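Local structure of putative cytochrome P450 120 (Synechocystis sp., 2VE3) at residues I142-L147 with A262-C267; G126-Y131 with R148-D153; W414-G419 with L436-H441; Q309-L314 with E360-E365. The protein probably works as a heme-dependent monooxygenase, inserting oxygen into substrates, and is seen here holding both heme and retinoic acid. All blocks are in the same frame, centred on the assembly; numbering follows the deposited sequence.

Contact 1: I142-L147 with A262-C267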
loop_
_atom_site.group_PDB
_atom_site.type_symbol
_atom_site.label_atom_id
_atom_site.label_comp_id
_atom_site.label_asym_id
_atom_site.label_seq_id
_atom_site.Cartn_x
_atom_site.Cartn_y
_atom_site.Cartn_z
ATOM N N ILE A 142 7.912 6.042 -20.626
ATOM C CA ILE A 142 7.574 4.735 -20.037
ATOM C C ILE A 142 7.358 4.975 -18.535
ATOM O O ILE A 142 8.321 4.960 -17.758
ATOM C CB ILE A 142 8.683 3.678 -20.301
ATOM C CG1 ILE A 142 8.941 3.555 -21.808
ATOM C CG2 ILE A 142 8.323 2.326 -19.664
ATOM C CD1 ILE A 142 10.068 2.562 -22.189
ATOM N N TRP A 143 6.100 5.216 -18.139
ATOM C CA TRP A 143 5.825 5.881 -16.856
ATOM C C TRP A 143 6.045 5.054 -15.603
ATOM O O TRP A 143 6.551 5.573 -14.613
ATOM C CB TRP A 143 4.403 6.451 -16.786
ATOM C CG TRP A 143 4.323 7.805 -16.166
ATOM C CD1 TRP A 143 5.275 8.419 -15.408
ATOM C CD2 TRP A 143 3.219 8.719 -16.248
ATOM N NE1 TRP A 143 4.843 9.674 -15.024
ATOM C CE2 TRP A 143 3.585 9.881 -15.530
ATOM C CE3 TRP A 143 1.957 8.673 -16.871
ATOM C CZ2 TRP A 143 2.734 10.990 -15.416
ATOM C CZ3 TRP A 143 1.117 9.785 -16.768
ATOM C CH2 TRP A 143 1.511 10.922 -16.045
ATOM N N TYR A 144 5.647 3.789 -15.619
ATOM C CA TYR A 144 5.667 3.031 -14.382
ATOM C C TYR A 144 7.040 3.091 -13.635
ATOM O O TYR A 144 7.065 3.458 -12.467
ATOM C CB TYR A 144 5.097 1.612 -14.558
ATOM C CG TYR A 144 5.112 0.829 -13.264
ATOM C CD1 TYR A 144 4.169 1.082 -12.254
ATOM C CD2 TYR A 144 6.091 -0.144 -13.033
ATOM C CE1 TYR A 144 4.199 0.393 -11.050
ATOM C CE2 TYR A 144 6.121 -0.857 -11.836
ATOM C CZ TYR A 144 5.177 -0.577 -10.847
ATOM O OH TYR A 144 5.220 -1.278 -9.672
ATOM N N PRO A 145 8.172 2.780 -14.320
ATOM C CA PRO A 145 9.512 2.828 -13.698
ATOM C C PRO A 145 9.914 4.213 -13.212
ATOM O O PRO A 145 10.655 4.337 -12.232
ATOM C CB PRO A 145 10.449 2.413 -14.845
ATOM C CG PRO A 145 9.592 1.701 -15.810
ATOM C CD PRO A 145 8.256 2.349 -15.728
ATOM N N GLN A 146 9.431 5.239 -13.906
ATOM C CA GLN A 146 9.603 6.632 -13.499
ATOM C C GLN A 146 8.877 6.971 -12.202
ATOM O O GLN A 146 9.433 7.650 -11.348
ATOM C CB GLN A 146 9.127 7.581 -14.600
ATOM C CG GLN A 146 10.035 7.631 -15.822
ATOM C CD GLN A 146 11.462 8.039 -15.499
ATOM O OE1 GLN A 146 11.722 9.117 -14.938
ATOM N NE2 GLN A 146 12.403 7.182 -15.876
ATOM N N LEU A 147 7.630 6.517 -12.084
ATOM C CA LEU A 147 6.841 6.713 -10.873
ATOM C C LEU A 147 7.522 6.047 -9.681
ATOM O O LEU A 147 7.485 6.590 -8.589
ATOM C CB LEU A 147 5.421 6.176 -11.055
ATOM C CG LEU A 147 4.528 6.967 -12.033
ATOM C CD1 LEU A 147 3.333 6.117 -12.432
ATOM C CD2 LEU A 147 4.064 8.313 -11.457
ATOM N N ALA A 262 -0.760 3.217 -6.433
ATOM C CA ALA A 262 -1.861 4.185 -6.428
ATOM C C ALA A 262 -1.713 5.216 -7.556
ATOM O O ALA A 262 -2.690 5.537 -8.232
ATOM C CB ALA A 262 -2.001 4.870 -5.066
ATOM N N LEU A 263 -0.488 5.705 -7.768
ATOM C CA LEU A 263 -0.252 6.764 -8.770
ATOM C C LEU A 263 -0.206 6.263 -10.200
ATOM O O LEU A 263 -0.602 7.008 -11.087
ATOM C CB LEU A 263 1.016 7.575 -8.477
ATOM C CG LEU A 263 1.239 8.186 -7.091
ATOM C CD1 LEU A 263 2.530 8.993 -7.143
ATOM C CD2 LEU A 263 0.065 9.042 -6.592
ATOM N N SER A 264 0.313 5.047 -10.443
ATOM C CA SER A 264 0.168 4.433 -11.770
ATOM C C SER A 264 -1.307 4.189 -12.068
ATOM O O SER A 264 -1.744 4.413 -13.201
ATOM C CB SER A 264 0.959 3.128 -11.949
ATOM O OG SER A 264 0.728 2.214 -10.893
ATOM N N SER A 265 -2.058 3.739 -11.059
ATOM C CA SER A 265 -3.514 3.561 -11.194
ATOM C C SER A 265 -4.209 4.861 -11.563
ATOM O O SER A 265 -5.035 4.862 -12.459
ATOM C CB SER A 265 -4.140 2.976 -9.935
ATOM O OG SER A 265 -3.583 1.701 -9.659
ATOM N N PHE A 266 -3.869 5.952 -10.870
ATOM C CA PHE A 266 -4.429 7.286 -11.157
ATOM C C PHE A 266 -4.067 7.749 -12.567
ATOM O O PHE A 266 -4.877 8.373 -13.271
ATOM C CB PHE A 266 -3.932 8.322 -10.131
ATOM C CG PHE A 266 -4.378 9.733 -10.423
ATOM C CD1 PHE A 266 -5.587 10.213 -9.915
ATOM C CD2 PHE A 266 -3.604 10.570 -11.228
ATOM C CE1 PHE A 266 -6.014 11.502 -10.199
ATOM C CE2 PHE A 266 -4.038 11.876 -11.534
ATOM C CZ PHE A 266 -5.244 12.332 -11.006
ATOM N N CYS A 267 -2.829 7.475 -12.963
ATOM C CA CYS A 267 -2.361 7.839 -14.295
ATOM C C CYS A 267 -3.037 6.967 -15.339
ATOM O O CYS A 267 -3.384 7.441 -16.417
ATOM C CB CYS A 267 -0.841 7.696 -14.408
ATOM S SG CYS A 267 0.087 8.844 -13.428
#

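Contact 2: G126-Y131 with R148-D153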
loop_
_atom_site.group_PDB
_atom_site.type_symbol
_atom_site.label_atom_id
_atom_site.label_comp_id
_atom_site.label_asym_id
_atom_site.label_seq_id
_atom_site.Cartn_x
_atom_site.Cartn_y
_atom_site.Cartn_z
ATOM N N GLY A 126 8.356 19.970 -4.326
ATOM C CA GLY A 126 9.614 20.210 -5.024
ATOM C C GLY A 126 10.117 18.967 -5.744
ATOM O O GLY A 126 10.610 19.059 -6.870
ATOM N N ILE A 127 9.997 17.805 -5.099
ATOM C CA ILE A 127 10.370 16.536 -5.745
ATOM C C ILE A 127 9.396 16.247 -6.891
ATOM O O ILE A 127 9.811 15.865 -7.989
ATOM C CB ILE A 127 10.414 15.337 -4.746
ATOM C CG1 ILE A 127 11.558 15.505 -3.742
ATOM C CG2 ILE A 127 10.586 14.005 -5.490
ATOM C CD1 ILE A 127 11.326 14.814 -2.391
ATOM N N VAL A 128 8.102 16.464 -6.629
ATOM C CA VAL A 128 7.040 16.171 -7.615
ATOM C C VAL A 128 7.168 16.985 -8.929
ATOM O O VAL A 128 7.239 16.406 -10.019
ATOM C CB VAL A 128 5.629 16.204 -6.972
ATOM C CG1 VAL A 128 4.543 16.211 -8.017
ATOM C CG2 VAL A 128 5.450 14.974 -6.093
ATOM N N GLN A 129 7.243 18.310 -8.799
ATOM C CA GLN A 129 7.433 19.223 -9.932
ATOM C C GLN A 129 8.717 18.970 -10.710
ATOM O O GLN A 129 8.737 19.093 -11.937
ATOM C CB GLN A 129 7.440 20.676 -9.461
ATOM C CG GLN A 129 6.161 21.145 -8.813
ATOM C CD GLN A 129 5.050 21.379 -9.808
ATOM O OE1 GLN A 129 4.558 20.443 -10.435
ATOM N NE2 GLN A 129 4.634 22.634 -9.946
ATOM N N GLY A 130 9.792 18.637 -9.997
ATOM C CA GLY A 130 11.054 18.289 -10.640
ATOM C C GLY A 130 10.880 17.175 -11.657
ATOM O O GLY A 130 11.383 17.268 -12.772
ATOM N N TYR A 131 10.163 16.122 -11.275
ATOM C CA TYR A 131 9.941 14.977 -12.163
ATOM C C TYR A 131 9.019 15.300 -13.327
ATOM O O TYR A 131 9.274 14.857 -14.437
ATOM C CB TYR A 131 9.395 13.770 -11.394
ATOM C CG TYR A 131 10.469 12.947 -10.733
ATOM C CD1 TYR A 131 10.856 13.206 -9.417
ATOM C CD2 TYR A 131 11.116 11.919 -11.424
ATOM C CE1 TYR A 131 11.839 12.467 -8.809
ATOM C CE2 TYR A 131 12.111 11.175 -10.812
ATOM C CZ TYR A 131 12.461 11.463 -9.504
ATOM O OH TYR A 131 13.438 10.737 -8.873
ATOM N N ARG A 148 8.161 4.896 -9.923
ATOM C CA ARG A 148 8.928 4.179 -8.905
ATOM C C ARG A 148 10.135 4.979 -8.436
ATOM O O ARG A 148 10.468 4.952 -7.252
ATOM C CB ARG A 148 9.381 2.804 -9.401
ATOM C CG ARG A 148 8.259 1.795 -9.523
ATOM C CD ARG A 148 8.765 0.372 -9.675
ATOM N NE ARG A 148 9.337 -0.137 -8.434
ATOM C CZ ARG A 148 8.643 -0.676 -7.437
ATOM N NH1 ARG A 148 7.318 -0.787 -7.524
ATOM N NH2 ARG A 148 9.281 -1.098 -6.340
ATOM N N ARG A 149 10.778 5.703 -9.353
ATOM C CA ARG A 149 11.917 6.557 -8.977
ATOM C C ARG A 149 11.450 7.711 -8.105
ATOM O O ARG A 149 12.028 7.958 -7.054
ATOM C CB ARG A 149 12.688 7.065 -10.197
ATOM C CG ARG A 149 13.389 5.952 -10.986
ATOM C CD ARG A 149 14.640 6.443 -11.735
ATOM N NE ARG A 149 15.869 6.055 -11.029
ATOM C CZ ARG A 149 16.519 4.903 -11.207
ATOM N NH1 ARG A 149 16.078 4.002 -12.088
ATOM N NH2 ARG A 149 17.615 4.646 -10.505
ATOM N N MET A 150 10.381 8.380 -8.535
ATOM C CA MET A 150 9.808 9.504 -7.810
ATOM C C MET A 150 9.343 9.136 -6.402
ATOM O O MET A 150 9.762 9.779 -5.441
ATOM C CB MET A 150 8.656 10.123 -8.593
ATOM C CG MET A 150 8.064 11.391 -7.946
ATOM S SD MET A 150 6.439 11.847 -8.597
ATOM C CE MET A 150 5.473 10.436 -8.099
ATOM N N THR A 151 8.487 8.117 -6.278
ATOM C CA THR A 151 7.890 7.810 -4.974
ATOM C C THR A 151 8.949 7.381 -3.970
ATOM O O THR A 151 8.834 7.716 -2.793
ATOM C CB THR A 151 6.776 6.728 -5.006
ATOM O OG1 THR A 151 7.316 5.470 -5.429
ATOM C CG2 THR A 151 5.625 7.140 -5.888
ATOM N N PHE A 152 9.963 6.641 -4.425
ATOM C CA PHE A 152 11.105 6.323 -3.551
ATOM C C PHE A 152 11.795 7.600 -3.086
ATOM O O PHE A 152 12.078 7.749 -1.901
ATOM C CB PHE A 152 12.126 5.356 -4.179
ATOM C CG PHE A 152 13.224 4.948 -3.216
ATOM C CD1 PHE A 152 12.948 4.089 -2.156
ATOM C CD2 PHE A 152 14.497 5.479 -3.323
ATOM C CE1 PHE A 152 13.945 3.745 -1.230
ATOM C CE2 PHE A 152 15.496 5.137 -2.411
ATOM C CZ PHE A 152 15.218 4.272 -1.370
ATOM N N ASP A 153 12.055 8.513 -4.021
ATOM C CA ASP A 153 12.666 9.806 -3.722
ATOM C C ASP A 153 11.917 10.617 -2.672
ATOM O O ASP A 153 12.545 11.248 -1.838
ATOM C CB ASP A 153 12.808 10.650 -4.993
ATOM C CG ASP A 153 14.070 10.332 -5.771
ATOM O OD1 ASP A 153 14.589 9.198 -5.639
ATOM O OD2 ASP A 153 14.533 11.217 -6.524
#

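Contact 3: W414-G419 with L436-H441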
loop_
_atom_site.group_PDB
_atom_site.type_symbol
_atom_site.label_atom_id
_atom_site.label_comp_id
_atom_site.label_asym_id
_atom_site.label_seq_id
_atom_site.Cartn_x
_atom_site.Cartn_y
_atom_site.Cartn_z
ATOM N N TRP A 414 -2.535 14.044 -20.852
ATOM C CA TRP A 414 -1.729 12.923 -21.315
ATOM C C TRP A 414 -2.520 11.872 -22.075
ATOM O O TRP A 414 -3.750 11.725 -21.917
ATOM C CB TRP A 414 -0.903 12.316 -20.169
ATOM C CG TRP A 414 -1.692 11.647 -19.069
ATOM C CD1 TRP A 414 -1.871 10.300 -18.898
ATOM C CD2 TRP A 414 -2.381 12.283 -17.980
ATOM N NE1 TRP A 414 -2.618 10.061 -17.782
ATOM C CE2 TRP A 414 -2.961 11.259 -17.204
ATOM C CE3 TRP A 414 -2.566 13.619 -17.587
ATOM C CZ2 TRP A 414 -3.713 11.524 -16.049
ATOM C CZ3 TRP A 414 -3.313 13.884 -16.441
ATOM C CH2 TRP A 414 -3.877 12.839 -15.688
ATOM N N THR A 415 -1.790 11.151 -22.914
ATOM C CA THR A 415 -2.346 10.123 -23.756
ATOM C C THR A 415 -1.644 8.814 -23.482
ATOM O O THR A 415 -0.412 8.741 -23.500
ATOM C CB THR A 415 -2.167 10.478 -25.256
ATOM O OG1 THR A 415 -2.550 11.838 -25.472
ATOM C CG2 THR A 415 -3.007 9.587 -26.146
ATOM N N LEU A 416 -2.449 7.784 -23.245
ATOM C CA LEU A 416 -1.978 6.414 -23.145
ATOM C C LEU A 416 -1.790 5.839 -24.546
ATOM O O LEU A 416 -2.762 5.577 -25.248
ATOM C CB LEU A 416 -2.981 5.555 -22.360
ATOM C CG LEU A 416 -3.455 6.000 -20.959
ATOM C CD1 LEU A 416 -4.410 4.978 -20.397
ATOM C CD2 LEU A 416 -2.310 6.184 -19.990
ATOM N N LEU A 417 -0.539 5.622 -24.938
ATOM C CA LEU A 417 -0.214 5.189 -26.300
ATOM C C LEU A 417 -0.971 3.944 -26.750
ATOM O O LEU A 417 -1.192 3.017 -25.955
ATOM C CB LEU A 417 1.303 5.021 -26.485
ATOM C CG LEU A 417 2.118 6.299 -26.242
ATOM C CD1 LEU A 417 3.554 6.111 -26.681
ATOM C CD2 LEU A 417 1.489 7.504 -26.950
ATOM N N PRO A 418 -1.433 3.950 -28.014
ATOM C CA PRO A 418 -2.160 2.815 -28.571
ATOM C C PRO A 418 -1.275 1.586 -28.690
ATOM O O PRO A 418 -0.039 1.704 -28.762
ATOM C CB PRO A 418 -2.610 3.318 -29.949
ATOM C CG PRO A 418 -2.592 4.818 -29.828
ATOM C CD PRO A 418 -1.372 5.068 -28.969
ATOM N N GLY A 419 -1.913 0.418 -28.663
ATOM C CA GLY A 419 -1.201 -0.848 -28.700
ATOM C C GLY A 419 -0.169 -0.971 -27.593
ATOM O O GLY A 419 1.028 -0.998 -27.868
ATOM N N LEU A 436 3.004 1.414 -18.674
ATOM C CA LEU A 436 2.285 2.682 -18.843
ATOM C C LEU A 436 2.994 3.663 -19.761
ATOM O O LEU A 436 3.612 4.636 -19.306
ATOM C CB LEU A 436 2.004 3.338 -17.490
ATOM C CG LEU A 436 0.580 3.661 -17.027
ATOM C CD1 LEU A 436 0.612 4.918 -16.174
ATOM C CD2 LEU A 436 -0.476 3.742 -18.137
ATOM N N ARG A 437 2.885 3.419 -21.064
ATOM C CA ARG A 437 3.520 4.274 -22.054
ATOM C C ARG A 437 2.599 5.443 -22.348
ATOM O O ARG A 437 1.442 5.247 -22.719
ATOM C CB ARG A 437 3.819 3.490 -23.330
ATOM C CG ARG A 437 4.699 2.276 -23.095
ATOM C CD ARG A 437 5.003 1.515 -24.388
ATOM N NE ARG A 437 6.076 0.548 -24.148
ATOM C CZ ARG A 437 7.372 0.860 -24.124
ATOM N NH1 ARG A 437 7.761 2.111 -24.345
ATOM N NH2 ARG A 437 8.282 -0.080 -23.882
ATOM N N VAL A 438 3.122 6.651 -22.170
ATOM C CA VAL A 438 2.343 7.893 -22.303
ATOM C C VAL A 438 3.101 8.967 -23.084
ATOM O O VAL A 438 4.306 8.862 -23.276
ATOM C CB VAL A 438 1.971 8.482 -20.914
ATOM C CG1 VAL A 438 1.112 7.500 -20.124
ATOM C CG2 VAL A 438 3.238 8.883 -20.122
ATOM N N LYS A 439 2.375 9.972 -23.562
ATOM C CA LYS A 439 2.957 11.250 -23.947
ATOM C C LYS A 439 2.224 12.279 -23.119
ATOM O O LYS A 439 0.994 12.229 -23.035
ATOM C CB LYS A 439 2.737 11.541 -25.437
ATOM C CG LYS A 439 3.890 11.094 -26.330
ATOM C CD LYS A 439 3.442 10.893 -27.768
ATOM C CE LYS A 439 4.442 10.030 -28.535
ATOM N NZ LYS A 439 3.851 9.583 -29.822
ATOM N N LEU A 440 2.967 13.185 -22.487
ATOM C CA LEU A 440 2.351 14.315 -21.800
ATOM C C LEU A 440 2.270 15.510 -22.752
ATOM O O LEU A 440 3.209 15.785 -23.503
ATOM C CB LEU A 440 3.119 14.692 -20.523
ATOM C CG LEU A 440 3.444 13.668 -19.415
ATOM C CD1 LEU A 440 3.852 14.397 -18.132
ATOM C CD2 LEU A 440 2.324 12.691 -19.116
ATOM N N HIS A 441 1.146 16.213 -22.731
ATOM C CA HIS A 441 1.019 17.443 -23.500
ATOM C C HIS A 441 0.883 18.596 -22.523
ATOM O O HIS A 441 -0.048 18.621 -21.714
ATOM C CB HIS A 441 -0.197 17.410 -24.432
ATOM C CG HIS A 441 -0.677 16.034 -24.770
ATOM N ND1 HIS A 441 -1.915 15.568 -24.381
ATOM C CD2 HIS A 441 -0.097 15.026 -25.466
ATOM C CE1 HIS A 441 -2.072 14.329 -24.810
ATOM N NE2 HIS A 441 -0.982 13.975 -25.468
#

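Contact 4: Q309-L314 with E360-E365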
loop_
_atom_site.group_PDB
_atom_site.type_symbol
_atom_site.label_atom_id
_atom_site.label_comp_id
_atom_site.label_asym_id
_atom_site.label_seq_id
_atom_site.Cartn_x
_atom_site.Cartn_y
_atom_site.Cartn_z
ATOM N N GLN A 309 -10.749 8.259 -3.813
ATOM C CA GLN A 309 -11.493 7.138 -3.217
ATOM C C GLN A 309 -11.812 6.037 -4.246
ATOM O O GLN A 309 -11.721 4.842 -3.943
ATOM C CB GLN A 309 -12.823 7.611 -2.582
ATOM C CG GLN A 309 -12.714 8.501 -1.295
ATOM C CD GLN A 309 -12.300 7.724 -0.060
ATOM O OE1 GLN A 309 -11.143 7.306 0.075
ATOM N NE2 GLN A 309 -13.235 7.536 0.857
ATOM N N GLU A 310 -12.194 6.456 -5.454
ATOM C CA GLU A 310 -12.609 5.528 -6.500
ATOM C C GLU A 310 -11.442 4.836 -7.240
ATOM O O GLU A 310 -11.570 3.672 -7.647
ATOM C CB GLU A 310 -13.600 6.209 -7.468
ATOM C CG GLU A 310 -14.020 5.393 -8.697
ATOM C CD GLU A 310 -14.792 4.121 -8.383
ATOM O OE1 GLU A 310 -14.854 3.694 -7.209
ATOM O OE2 GLU A 310 -15.353 3.536 -9.334
ATOM N N VAL A 311 -10.322 5.538 -7.402
ATOM C CA VAL A 311 -9.069 4.905 -7.883
ATOM C C VAL A 311 -8.698 3.737 -6.956
ATOM O O VAL A 311 -8.536 2.607 -7.418
ATOM C CB VAL A 311 -7.883 5.928 -8.010
ATOM C CG1 VAL A 311 -6.569 5.214 -8.212
ATOM C CG2 VAL A 311 -8.096 6.880 -9.173
ATOM N N LEU A 312 -8.592 4.010 -5.652
ATOM C CA LEU A 312 -8.255 2.995 -4.629
ATOM C C LEU A 312 -9.287 1.870 -4.550
ATOM O O LEU A 312 -8.966 0.741 -4.150
ATOM C CB LEU A 312 -8.111 3.643 -3.235
ATOM C CG LEU A 312 -7.002 4.688 -3.003
ATOM C CD1 LEU A 312 -7.063 5.253 -1.596
ATOM C CD2 LEU A 312 -5.604 4.161 -3.311
ATOM N N ARG A 313 -10.536 2.195 -4.900
ATOM C CA ARG A 313 -11.609 1.219 -4.894
ATOM C C ARG A 313 -11.389 0.258 -6.054
ATOM O O ARG A 313 -11.318 -0.949 -5.859
ATOM C CB ARG A 313 -12.988 1.914 -4.979
ATOM C CG ARG A 313 -14.185 1.061 -4.557
ATOM C CD ARG A 313 -14.677 0.113 -5.674
ATOM N NE ARG A 313 -14.939 0.794 -6.952
ATOM C CZ ARG A 313 -15.256 0.177 -8.098
ATOM N NH1 ARG A 313 -15.368 -1.139 -8.154
ATOM N NH2 ARG A 313 -15.452 0.886 -9.196
ATOM N N LEU A 314 -11.301 0.813 -7.259
ATOM C CA LEU A 314 -11.185 0.021 -8.479
ATOM C C LEU A 314 -9.877 -0.762 -8.548
ATOM O O LEU A 314 -9.879 -1.937 -8.901
ATOM C CB LEU A 314 -11.370 0.897 -9.734
ATOM C CG LEU A 314 -11.401 0.191 -11.103
ATOM C CD1 LEU A 314 -12.433 -0.945 -11.183
ATOM C CD2 LEU A 314 -11.607 1.180 -12.246
ATOM N N GLU A 360 -16.743 -3.014 -12.549
ATOM C CA GLU A 360 -15.595 -2.857 -13.421
ATOM C C GLU A 360 -15.456 -1.408 -13.873
ATOM O O GLU A 360 -14.444 -1.032 -14.468
ATOM C CB GLU A 360 -15.705 -3.808 -14.622
ATOM C CG GLU A 360 -16.710 -3.363 -15.710
ATOM C CD GLU A 360 -18.166 -3.685 -15.383
ATOM O OE1 GLU A 360 -18.433 -4.481 -14.451
ATOM O OE2 GLU A 360 -19.053 -3.142 -16.083
ATOM N N LYS A 361 -16.467 -0.597 -13.569
ATOM C CA LYS A 361 -16.524 0.782 -14.072
ATOM C C LYS A 361 -15.997 1.800 -13.081
ATOM O O LYS A 361 -16.321 1.759 -11.897
ATOM C CB LYS A 361 -17.941 1.161 -14.524
ATOM C CG LYS A 361 -18.454 0.357 -15.708
ATOM C CD LYS A 361 -19.422 1.198 -16.527
ATOM C CE LYS A 361 -19.567 0.683 -17.953
ATOM N NZ LYS A 361 -20.675 -0.300 -18.100
ATOM N N PHE A 362 -15.168 2.697 -13.594
ATOM C CA PHE A 362 -14.571 3.786 -12.843
ATOM C C PHE A 362 -15.577 4.930 -12.725
ATOM O O PHE A 362 -15.815 5.660 -13.693
ATOM C CB PHE A 362 -13.275 4.236 -13.534
ATOM C CG PHE A 362 -12.566 5.362 -12.846
ATOM C CD1 PHE A 362 -11.947 5.168 -11.614
ATOM C CD2 PHE A 362 -12.497 6.616 -13.436
ATOM C CE1 PHE A 362 -11.296 6.205 -10.967
ATOM C CE2 PHE A 362 -11.845 7.672 -12.785
ATOM C CZ PHE A 362 -11.232 7.458 -11.550
ATOM N N ASP A 363 -16.164 5.082 -11.539
ATOM C CA ASP A 363 -17.192 6.105 -11.301
ATOM C C ASP A 363 -17.063 6.814 -9.939
ATOM O O ASP A 363 -17.528 6.308 -8.934
ATOM C CB ASP A 363 -18.586 5.474 -11.452
ATOM C CG ASP A 363 -19.716 6.440 -11.128
ATOM O OD1 ASP A 363 -19.566 7.684 -11.329
ATOM O OD2 ASP A 363 -20.764 5.932 -10.663
ATOM N N PRO A 364 -16.382 7.966 -9.906
ATOM C CA PRO A 364 -16.267 8.847 -8.750
ATOM C C PRO A 364 -17.595 9.226 -8.038
ATOM O O PRO A 364 -17.589 9.459 -6.825
ATOM C CB PRO A 364 -15.596 10.076 -9.343
ATOM C CG PRO A 364 -14.717 9.506 -10.402
ATOM C CD PRO A 364 -15.584 8.464 -11.034
ATOM N N GLU A 365 -18.699 9.273 -8.789
ATOM C CA GLU A 365 -20.026 9.618 -8.265
ATOM C C GLU A 365 -20.555 8.640 -7.217
ATOM O O GLU A 365 -21.593 8.888 -6.638
ATOM C CB GLU A 365 -21.068 9.739 -9.394
ATOM C CG GLU A 365 -20.708 10.712 -10.504
ATOM C CD GLU A 365 -20.617 12.145 -10.025
ATOM O OE1 GLU A 365 -21.563 12.622 -9.368
ATOM O OE2 GLU A 365 -19.599 12.802 -10.306
#

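Contact 1: I142-L147 with A262-C267
Cys267 sets its thiol against the flat of the Trp143 indole: SG lies 3.7 Å from the centroid of the six-membered ring and 15° off its normal, a sulfur-aromatic contact over the face. With SG anti to the carbonyl carbon (chi1 -67°), the sulfur is carried over CZ3 and CH2, while Cys267 CB stands 3.7 Å from Trp143 CZ3. Leu147 CD1 lies over the rim of the same indole face and also packs 3.6 Å from Ser264 CA, while Leu147 CD2 is 4.3 Å from Leu263 CB. Tyr144 comes edge-on instead, with CD1 3.8 Å from Ser264 CB and that CB in the plane of the ring. The two hydroxyls bond away from each other, Tyr144 OH with Arg148 and Ser264 OG with the carbonyl of Thr260. An alanine in place of Trp143 is likely to leave the Cys267 sulfur without its aromatic partner and open a gap beside Leu147. No hydrogen bond joins the segments, whose axes come within 10.0 Å, at 143° between their directions. They belong to helix 143-159 and the long helix 241-272, both part of the conserved helical core of the cytochrome P450 fold.

Contact 2: G126-Y131 with R148-D153
Tyr131 OH gives a 2.6 Å hydrogen bond to Asp153 OD2 and is the polar tie between the two helices. It comes from above the carboxylate, 75° out of its plane. Met150 packs on one face of the phenol: its CB is 3.8 Å from the Tyr131 ring centroid, almost on the normal, a CH-pi contact. Because Met150 CG is anti to its own backbone N (chi1 -175°), the chain runs on past Tyr131 CD1, and SD ends 4.1 Å from Val128 CG2. Ile127, one turn earlier on its helix than Tyr131, puts CG2 4.1 Å from Asp153 CB. Further out, Trp135 meets the Tyr131 ring, and Leu263 and Phe404 hold Met150 from helices 241-272 and 394-411. The helices, 121-137 and 143-159, run nearly antiparallel at 162°, as D and E do in P450s. Since Arg149 O, another acceptor, sits 3.2 Å from Asp153 OD1, the phenol proton probably helps to steady a carboxylate that has an electronegative neighbour.

Contact 3: W414-G419 with L436-H441
Leu417 reaches over the backbone of Arg437 in the neighbouring strand. Its CB stands 3.8 Å from Arg437 O and CG, anti to its own carbonyl carbon (chi1 -60°), stays close to the same oxygen; CD1 then faces Arg437 CB, while CD2 ends 4.0 Å from Lys439 CD, crossing the extended lysine chain at about a right angle. Glu140 of strand 140-142, which also pairs by salt bridge with Arg437, touches this leucine as well. With an alanine at Leu417, the aliphatic stem of Lys439 would probably lose its neighbour and be freer to turn. The backbone beneath is an antiparallel ladder. Thr415 and Lys439 form a hydrogen-bonded pair, Thr415 N to Lys439 O and Lys439 N to Thr415 O, both 3.0 Å, and Leu417 N adds a third bond to Arg437 O, tilted 30° from the carbonyl plane. On the face opposite Thr415 and Lys439, Leu416 CD2 touches both Leu436 CD2 at 3.6 Å and Val438 CG1 at 3.7 Å, and Trp414 CB abuts Leu440 CD2 at 3.4 Å. The indole swings away from the strand, and its NE1 bonds to Cys267 O of helix 241-272. In this small three-stranded P450 sheet, backbone bonds set the register, while the face of Trp414, Leu416 and Val438 is apolar against the helices and that of Thr415 and Lys439 is amphipathic.

Contact 4: Q309-L314 with E360-E365
Phe362, Glu310 and Leu314 bury the most surface here. The Phe362 ring slots against helix 302-314: CD1 lies 3.6 Å from Glu310 CG and CE1 3.7 Å from Val311 CG2. At the root of the ring, Phe362 CB meets Leu314 CD2 at 3.7 Å, the two side chains crossing at about a right angle, and Leu314 CD1 reaches on to the carbonyl of Glu360. Glu310 turns its polar end to the loop backbone. CG leaves anti to the backbone N (chi1 174°) and a bend at chi2 brings OE2 to Asp363 N, a nearly straight 2.8 Å hydrogen bond received on the anti side. Glu310 and Arg313 are the pair of the ExxR motif of cytochrome P450s. Arg313 grips the carboxylate side-on, Arg313 NE to Glu310 OE1 at 2.9 Å and NH2 to OE2 at 2.7 Å, both on the syn side. Arg366, next after Glu365, adds a salt bridge from NE to Glu310 OE2 and completes the Glu-Arg-Arg triad. Besides Arg366, OE2 takes Arg313 NH2 and Asp363 N from opposite faces of its plane, and these donors probably help to keep the buried glutamate ionised. Beyond, Asp363 OD1 accepts from Glu365 N at 3.1 Å in an Asx turn, bending the chain into the 3-10 turn that begins at Pro364.

How the contacts relate
Contact 1 is the fully buried one; contacts 2, 3 and 4 are partly buried, contact 3 lying farthest out, about 25 Å from the chain's centre to its own. Contacts 1 and 2 both use helix 143-159, and they meet where Leu263 packs on Met150 and Thr151. Contact 1 joins contact 3 through Trp143 N and Leu436 O and through the packing of Trp143 on Val438, so the small sheet abuts the helical core. Ser265 packs on Val311, tying contact 1 to contact 4. The chemistry follows position: sulfur and hydrocarbon in contact 1, a single phenol-carboxylate bond in contact 2, backbone ladder in contact 3, buried charge in contact 4.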